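Local coordinates for regulator of chromosome condensation (Saccharomyces cerevisiae, PDB 3OF7), which promotes exchange of GDP for GTP on the small GTPases GSP1 and GSP2, binds chromatin and controls RNA metabolism and nuclear transport, at residues 11-23 and 207-221. Numbering follows the deposited sequence.
Sequences HIINAQEDYKHMY and VQLAPGKDHILFLDE
The side chains of Y19 and Q208 cross at about a right angle, with Q208 CB over the face of the Y19 ring, 4.1 Å from its centroid and almost on its normal, a CH-pi contact. The Q208 amide plane is turned only 22° from this ring, and Q208 OE1 lies 3.5 Å from Y19 CE2 and accepts a hydrogen bond from the backbone N of I262. Because Q208 CG is anti to the backbone N (chi1 -163°) and the chain is extended beyond it, the amide also reaches Y23. There Q208 NE2 gives a nearly straight hydrogen bond of 2.9 Å to Y23 OH, with the hydroxyl in the amide plane, and the CE methyl of M22 lies close to the same nitrogen. Y19 CE1 meets V207 CG2 at 3.6 Å, while Y19 OH sits against L219 CD2 and is hydrogen-bonded to the carbonyl of K260. V207 and Q208 form a classic beta bulge opposite L219, in the first two strands, 206-211 and 215-220, of a four-stranded antiparallel blade of the RCC1-like beta-propeller; segment 11-23 packs against the edge strand at V207 and Q208 and the end of strand 215-220, and touches strand 259-264 of the following sheet. Replacing Y19 by an alanine would probably uncover the Q208 and V207 side chains and leave the K260 carbonyl without its hydroxyl partner. Nearer the N-terminus, N14 ND2 donates to D220 O at 3.2 Å, the acceptor lying in the plane of the N14 amide, and also to the carbonyl of V259, while N14 CB touches V207 CG2. E221 O accepts from both I13 N and N14 N, at 2.8 and 3.0 Å. The side chains of I12 and E221 run alongside each other, pointing the same way; a water donates to both E221 OE1 and N14 O, and E221 OE2 accepts from the backbone N of N205.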
loop_
_atom_site.group_PDB
_atom_site.type_symbol
_atom_site.label_atom_id
_atom_site.label_comp_id
_atom_site.label_asym_id
_atom_site.label_seq_id
_atom_site.Cartn_x
_atom_site.Cartn_y
_atom_site.Cartn_z
ATOM N N HIS A 11 -1.288 -27.687 -10.639
ATOM C CA HIS A 11 -1.764 -26.895 -9.502
ATOM C C HIS A 11 -1.665 -25.383 -9.732
ATOM O O HIS A 11 -2.255 -24.600 -8.983
ATOM C CB HIS A 11 -1.019 -27.295 -8.226
ATOM C CG HIS A 11 -1.304 -28.694 -7.775
ATOM N ND1 HIS A 11 -2.321 -29.003 -6.896
ATOM C CD2 HIS A 11 -0.707 -29.869 -8.087
ATOM C CE1 HIS A 11 -2.336 -30.307 -6.684
ATOM N NE2 HIS A 11 -1.367 -30.855 -7.394
ATOM N N ILE A 12 -0.929 -24.982 -10.769
ATOM C CA ILE A 12 -0.679 -23.566 -11.060
ATOM C C ILE A 12 -1.955 -22.830 -11.476
ATOM O O ILE A 12 -2.612 -23.195 -12.453
ATOM C CB ILE A 12 0.425 -23.389 -12.131
ATOM C CG1 ILE A 12 1.766 -23.888 -11.596
ATOM C CG2 ILE A 12 0.538 -21.925 -12.570
ATOM C CD1 ILE A 12 2.888 -23.909 -12.628
ATOM N N ILE A 13 -2.305 -21.797 -10.715
ATOM C CA ILE A 13 -3.456 -20.960 -11.042
ATOM C C ILE A 13 -3.071 -19.489 -11.261
ATOM O O ILE A 13 -3.854 -18.724 -11.824
ATOM C CB ILE A 13 -4.595 -21.083 -9.984
ATOM C CG1 ILE A 13 -4.098 -20.695 -8.579
ATOM C CG2 ILE A 13 -5.199 -22.498 -10.006
ATOM C CD1 ILE A 13 -5.211 -20.447 -7.570
ATOM N N ASN A 14 -1.867 -19.112 -10.824
ATOM C CA ASN A 14 -1.383 -17.725 -10.919
ATOM C C ASN A 14 -0.083 -17.577 -11.699
ATOM O O ASN A 14 0.818 -18.403 -11.574
ATOM C CB ASN A 14 -1.157 -17.130 -9.521
ATOM C CG ASN A 14 -2.388 -17.189 -8.649
ATOM O OD1 ASN A 14 -3.494 -16.892 -9.091
ATOM N ND2 ASN A 14 -2.199 -17.573 -7.391
ATOM N N ALA A 15 0.017 -16.501 -12.471
ATOM C CA ALA A 15 1.282 -16.113 -13.098
ATOM C C ALA A 15 1.644 -14.675 -12.718
ATOM O O ALA A 15 0.753 -13.851 -12.478
ATOM C CB ALA A 15 1.199 -16.265 -14.616
ATOM N N GLN A 16 2.944 -14.376 -12.670
ATOM C CA GLN A 16 3.418 -13.025 -12.353
ATOM C C GLN A 16 2.833 -11.990 -13.318
ATOM O O GLN A 16 2.498 -10.875 -12.914
ATOM C CB GLN A 16 4.945 -12.959 -12.361
ATOM C CG GLN A 16 5.607 -13.511 -11.103
ATOM C CD GLN A 16 7.116 -13.341 -11.108
ATOM O OE1 GLN A 16 7.695 -12.871 -12.094
ATOM N NE2 GLN A 16 7.762 -13.718 -10.009
ATOM N N GLU A 17 2.687 -12.386 -14.582
ATOM C CA GLU A 17 2.010 -11.576 -15.605
ATOM C C GLU A 17 0.606 -11.089 -15.214
ATOM O O GLU A 17 0.189 -10.008 -15.636
ATOM C CB GLU A 17 1.933 -12.349 -16.928
ATOM N N ASP A 18 -0.118 -11.874 -14.412
ATOM C CA ASP A 18 -1.487 -11.515 -14.014
ATOM C C ASP A 18 -1.556 -10.215 -13.209
ATOM O O ASP A 18 -2.621 -9.609 -13.111
ATOM C CB ASP A 18 -2.132 -12.621 -13.172
ATOM C CG ASP A 18 -2.138 -13.978 -13.864
ATOM O OD1 ASP A 18 -1.878 -14.058 -15.086
ATOM O OD2 ASP A 18 -2.410 -14.969 -13.165
ATOM N N TYR A 19 -0.429 -9.816 -12.621
ATOM C CA TYR A 19 -0.370 -8.680 -11.687
ATOM C C TYR A 19 0.354 -7.458 -12.249
ATOM O O TYR A 19 0.288 -6.372 -11.663
ATOM C CB TYR A 19 0.292 -9.118 -10.364
ATOM C CG TYR A 19 -0.317 -10.385 -9.808
ATOM C CD1 TYR A 19 0.272 -11.625 -10.053
ATOM C CD2 TYR A 19 -1.511 -10.347 -9.081
ATOM C CE1 TYR A 19 -0.303 -12.795 -9.575
ATOM C CE2 TYR A 19 -2.094 -11.512 -8.590
ATOM C CZ TYR A 19 -1.478 -12.735 -8.848
ATOM O OH TYR A 19 -2.035 -13.898 -8.379
ATOM N N LYS A 20 1.041 -7.619 -13.379
ATOM C CA LYS A 20 1.908 -6.546 -13.875
ATOM C C LYS A 20 1.188 -5.223 -14.155
ATOM O O LYS A 20 1.754 -4.167 -13.915
ATOM C CB LYS A 20 2.791 -7.000 -15.057
ATOM C CG LYS A 20 2.119 -7.104 -16.411
ATOM C CD LYS A 20 3.183 -7.236 -17.522
ATOM C CE LYS A 20 2.575 -7.012 -18.902
ATOM N NZ LYS A 20 3.535 -7.348 -19.998
ATOM N N HIS A 21 -0.055 -5.283 -14.631
ATOM C CA HIS A 21 -0.834 -4.064 -14.888
ATOM C C HIS A 21 -1.040 -3.214 -13.627
ATOM O O HIS A 21 -1.136 -1.996 -13.709
ATOM C CB HIS A 21 -2.187 -4.390 -15.529
ATOM N N MET A 22 -1.098 -3.863 -12.465
ATOM C CA MET A 22 -1.260 -3.154 -11.199
ATOM C C MET A 22 0.011 -2.452 -10.749
ATOM O O MET A 22 -0.056 -1.426 -10.061
ATOM C CB MET A 22 -1.714 -4.110 -10.087
ATOM C CG MET A 22 -3.152 -4.588 -10.190
ATOM S SD MET A 22 -3.628 -5.476 -8.688
ATOM C CE MET A 22 -2.554 -6.891 -8.812
ATOM N N TYR A 23 1.166 -2.993 -11.134
ATOM C CA TYR A 23 2.427 -2.534 -10.553
ATOM C C TYR A 23 3.360 -1.777 -11.480
ATOM O O TYR A 23 4.024 -0.841 -11.046
ATOM C CB TYR A 23 3.169 -3.694 -9.885
ATOM C CG TYR A 23 2.347 -4.364 -8.813
ATOM C CD1 TYR A 23 1.836 -3.629 -7.738
ATOM C CD2 TYR A 23 2.073 -5.734 -8.868
ATOM C CE1 TYR A 23 1.075 -4.243 -6.746
ATOM C CE2 TYR A 23 1.309 -6.358 -7.873
ATOM C CZ TYR A 23 0.818 -5.606 -6.823
ATOM O OH TYR A 23 0.070 -6.214 -5.843
ATOM N N VAL A 207 4.448 -15.009 -6.773
ATOM C CA VAL A 207 3.844 -14.209 -7.848
ATOM C C VAL A 207 3.369 -12.814 -7.404
ATOM O O VAL A 207 3.224 -11.910 -8.235
ATOM C CB VAL A 207 2.675 -14.965 -8.534
ATOM C CG1 VAL A 207 3.163 -16.298 -9.116
ATOM C CG2 VAL A 207 1.493 -15.182 -7.568
ATOM N N GLN A 208 3.137 -12.640 -6.102
ATOM C CA GLN A 208 2.610 -11.373 -5.585
ATOM C C GLN A 208 2.984 -11.121 -4.128
ATOM O O GLN A 208 3.070 -12.058 -3.326
ATOM C CB GLN A 208 1.091 -11.312 -5.733
ATOM C CG GLN A 208 0.528 -9.892 -5.615
ATOM C CD GLN A 208 -0.961 -9.845 -5.375
ATOM O OE1 GLN A 208 -1.616 -10.871 -5.163
ATOM N NE2 GLN A 208 -1.512 -8.640 -5.403
ATOM N N LEU A 209 3.181 -9.845 -3.804
ATOM C CA LEU A 209 3.476 -9.412 -2.435
ATOM C C LEU A 209 2.334 -8.566 -1.887
ATOM O O LEU A 209 1.620 -7.916 -2.658
ATOM C CB LEU A 209 4.772 -8.596 -2.403
ATOM C CG LEU A 209 5.989 -9.105 -3.181
ATOM C CD1 LEU A 209 7.117 -8.080 -3.153
ATOM C CD2 LEU A 209 6.493 -10.437 -2.620
ATOM N N ALA A 210 2.156 -8.576 -0.566
ATOM C CA ALA A 210 1.240 -7.623 0.091
ATOM C C ALA A 210 1.819 -7.177 1.441
ATOM O O ALA A 210 1.770 -7.940 2.415
ATOM C CB ALA A 210 -0.155 -8.232 0.270
ATOM N N PRO A 211 2.386 -5.952 1.497
ATOM C CA PRO A 211 2.992 -5.453 2.731
ATOM C C PRO A 211 1.988 -4.891 3.731
ATOM O O PRO A 211 1.017 -4.232 3.351
ATOM C CB PRO A 211 3.911 -4.331 2.248
ATOM C CG PRO A 211 3.274 -3.836 0.981
ATOM C CD PRO A 211 2.613 -5.039 0.356
ATOM N N GLY A 212 2.217 -5.168 5.008
ATOM C CA GLY A 212 1.443 -4.517 6.063
ATOM C C GLY A 212 2.297 -3.492 6.773
ATOM O O GLY A 212 3.177 -2.881 6.168
ATOM N N LYS A 213 2.055 -3.321 8.070
ATOM C CA LYS A 213 2.862 -2.423 8.894
ATOM C C LYS A 213 4.157 -3.106 9.334
ATOM O O LYS A 213 5.243 -2.570 9.142
ATOM C CB LYS A 213 2.072 -1.959 10.119
ATOM C CG LYS A 213 2.868 -1.104 11.100
ATOM C CD LYS A 213 2.087 -0.883 12.393
ATOM C CE LYS A 213 2.874 -0.021 13.369
ATOM N NZ LYS A 213 2.931 1.412 12.955
ATOM N N ASP A 214 4.032 -4.283 9.939
ATOM C CA ASP A 214 5.206 -5.046 10.383
ATOM C C ASP A 214 5.071 -6.539 10.075
ATOM O O ASP A 214 5.505 -7.405 10.850
ATOM C CB ASP A 214 5.505 -4.787 11.869
ATOM C CG ASP A 214 6.249 -3.479 12.097
ATOM O OD1 ASP A 214 7.361 -3.307 11.550
ATOM O OD2 ASP A 214 5.723 -2.622 12.850
ATOM N N HIS A 215 4.461 -6.817 8.929
ATOM C CA HIS A 215 4.385 -8.152 8.369
ATOM C C HIS A 215 4.259 -7.996 6.864
ATOM O O HIS A 215 3.903 -6.919 6.366
ATOM C CB HIS A 215 3.151 -8.895 8.894
ATOM C CG HIS A 215 1.865 -8.345 8.368
ATOM N ND1 HIS A 215 1.232 -8.860 7.255
ATOM C CD2 HIS A 215 1.117 -7.294 8.774
ATOM C CE1 HIS A 215 0.139 -8.161 7.012
ATOM N NE2 HIS A 215 0.047 -7.205 7.919
ATOM N N ILE A 216 4.518 -9.078 6.146
ATOM C CA ILE A 216 4.328 -9.102 4.709
ATOM C C ILE A 216 3.722 -10.456 4.327
ATOM O O ILE A 216 4.043 -11.490 4.938
ATOM C CB ILE A 216 5.665 -8.772 3.956
ATOM C CG1 ILE A 216 5.468 -8.780 2.425
ATOM C CG2 ILE A 216 6.802 -9.710 4.414
ATOM C CD1 ILE A 216 6.670 -8.231 1.651
ATOM N N LEU A 217 2.818 -10.430 3.351
ATOM C CA LEU A 217 2.207 -11.635 2.795
ATOM C C LEU A 217 2.812 -11.924 1.423
ATOM O O LEU A 217 3.213 -11.002 0.718
ATOM C CB LEU A 217 0.700 -11.453 2.654
ATOM C CG LEU A 217 -0.138 -11.051 3.875
ATOM C CD1 LEU A 217 -1.568 -10.967 3.469
ATOM C CD2 LEU A 217 0.029 -12.071 4.999
ATOM N N PHE A 218 2.890 -13.209 1.074
ATOM C CA PHE A 218 3.357 -13.665 -0.242
ATOM C C PHE A 218 2.314 -14.625 -0.807
ATOM O O PHE A 218 1.672 -15.376 -0.056
ATOM C CB PHE A 218 4.697 -14.425 -0.161
ATOM C CG PHE A 218 5.822 -13.672 0.511
ATOM C CD1 PHE A 218 6.721 -12.920 -0.240
ATOM C CD2 PHE A 218 6.008 -13.746 1.891
ATOM C CE1 PHE A 218 7.781 -12.236 0.367
ATOM C CE2 PHE A 218 7.058 -13.057 2.515
ATOM C CZ PHE A 218 7.946 -12.300 1.751
ATOM N N LEU A 219 2.152 -14.601 -2.130
ATOM C CA LEU A 219 1.272 -15.533 -2.838
ATOM C C LEU A 219 2.102 -16.305 -3.858
ATOM O O LEU A 219 2.947 -15.718 -4.543
ATOM C CB LEU A 219 0.150 -14.778 -3.559
ATOM C CG LEU A 219 -0.902 -15.571 -4.347
ATOM C CD1 LEU A 219 -1.691 -16.541 -3.449
ATOM C CD2 LEU A 219 -1.864 -14.592 -5.034
ATOM N N ASP A 220 1.884 -17.615 -3.949
ATOM C CA ASP A 220 2.631 -18.405 -4.938
ATOM C C ASP A 220 1.760 -18.885 -6.096
ATOM O O ASP A 220 0.546 -18.669 -6.105
ATOM C CB ASP A 220 3.450 -19.531 -4.283
ATOM C CG ASP A 220 2.612 -20.713 -3.842
ATOM O OD1 ASP A 220 1.423 -20.805 -4.212
ATOM O OD2 ASP A 220 3.163 -21.567 -3.109
ATOM N N GLU A 221 2.395 -19.540 -7.069
ATOM C CA GLU A 221 1.723 -19.998 -8.292
ATOM C C GLU A 221 0.494 -20.871 -8.057
ATOM O O GLU A 221 -0.459 -20.795 -8.828
ATOM C CB GLU A 221 2.694 -20.766 -9.184
ATOM C CG GLU A 221 3.844 -19.963 -9.720
ATOM C CD GLU A 221 4.770 -20.819 -10.560
ATOM O OE1 GLU A 221 4.626 -20.798 -11.803
ATOM O OE2 GLU A 221 5.620 -21.523 -9.980
HETATM O O HOH W 1 2.902 -19.185 -13.082
#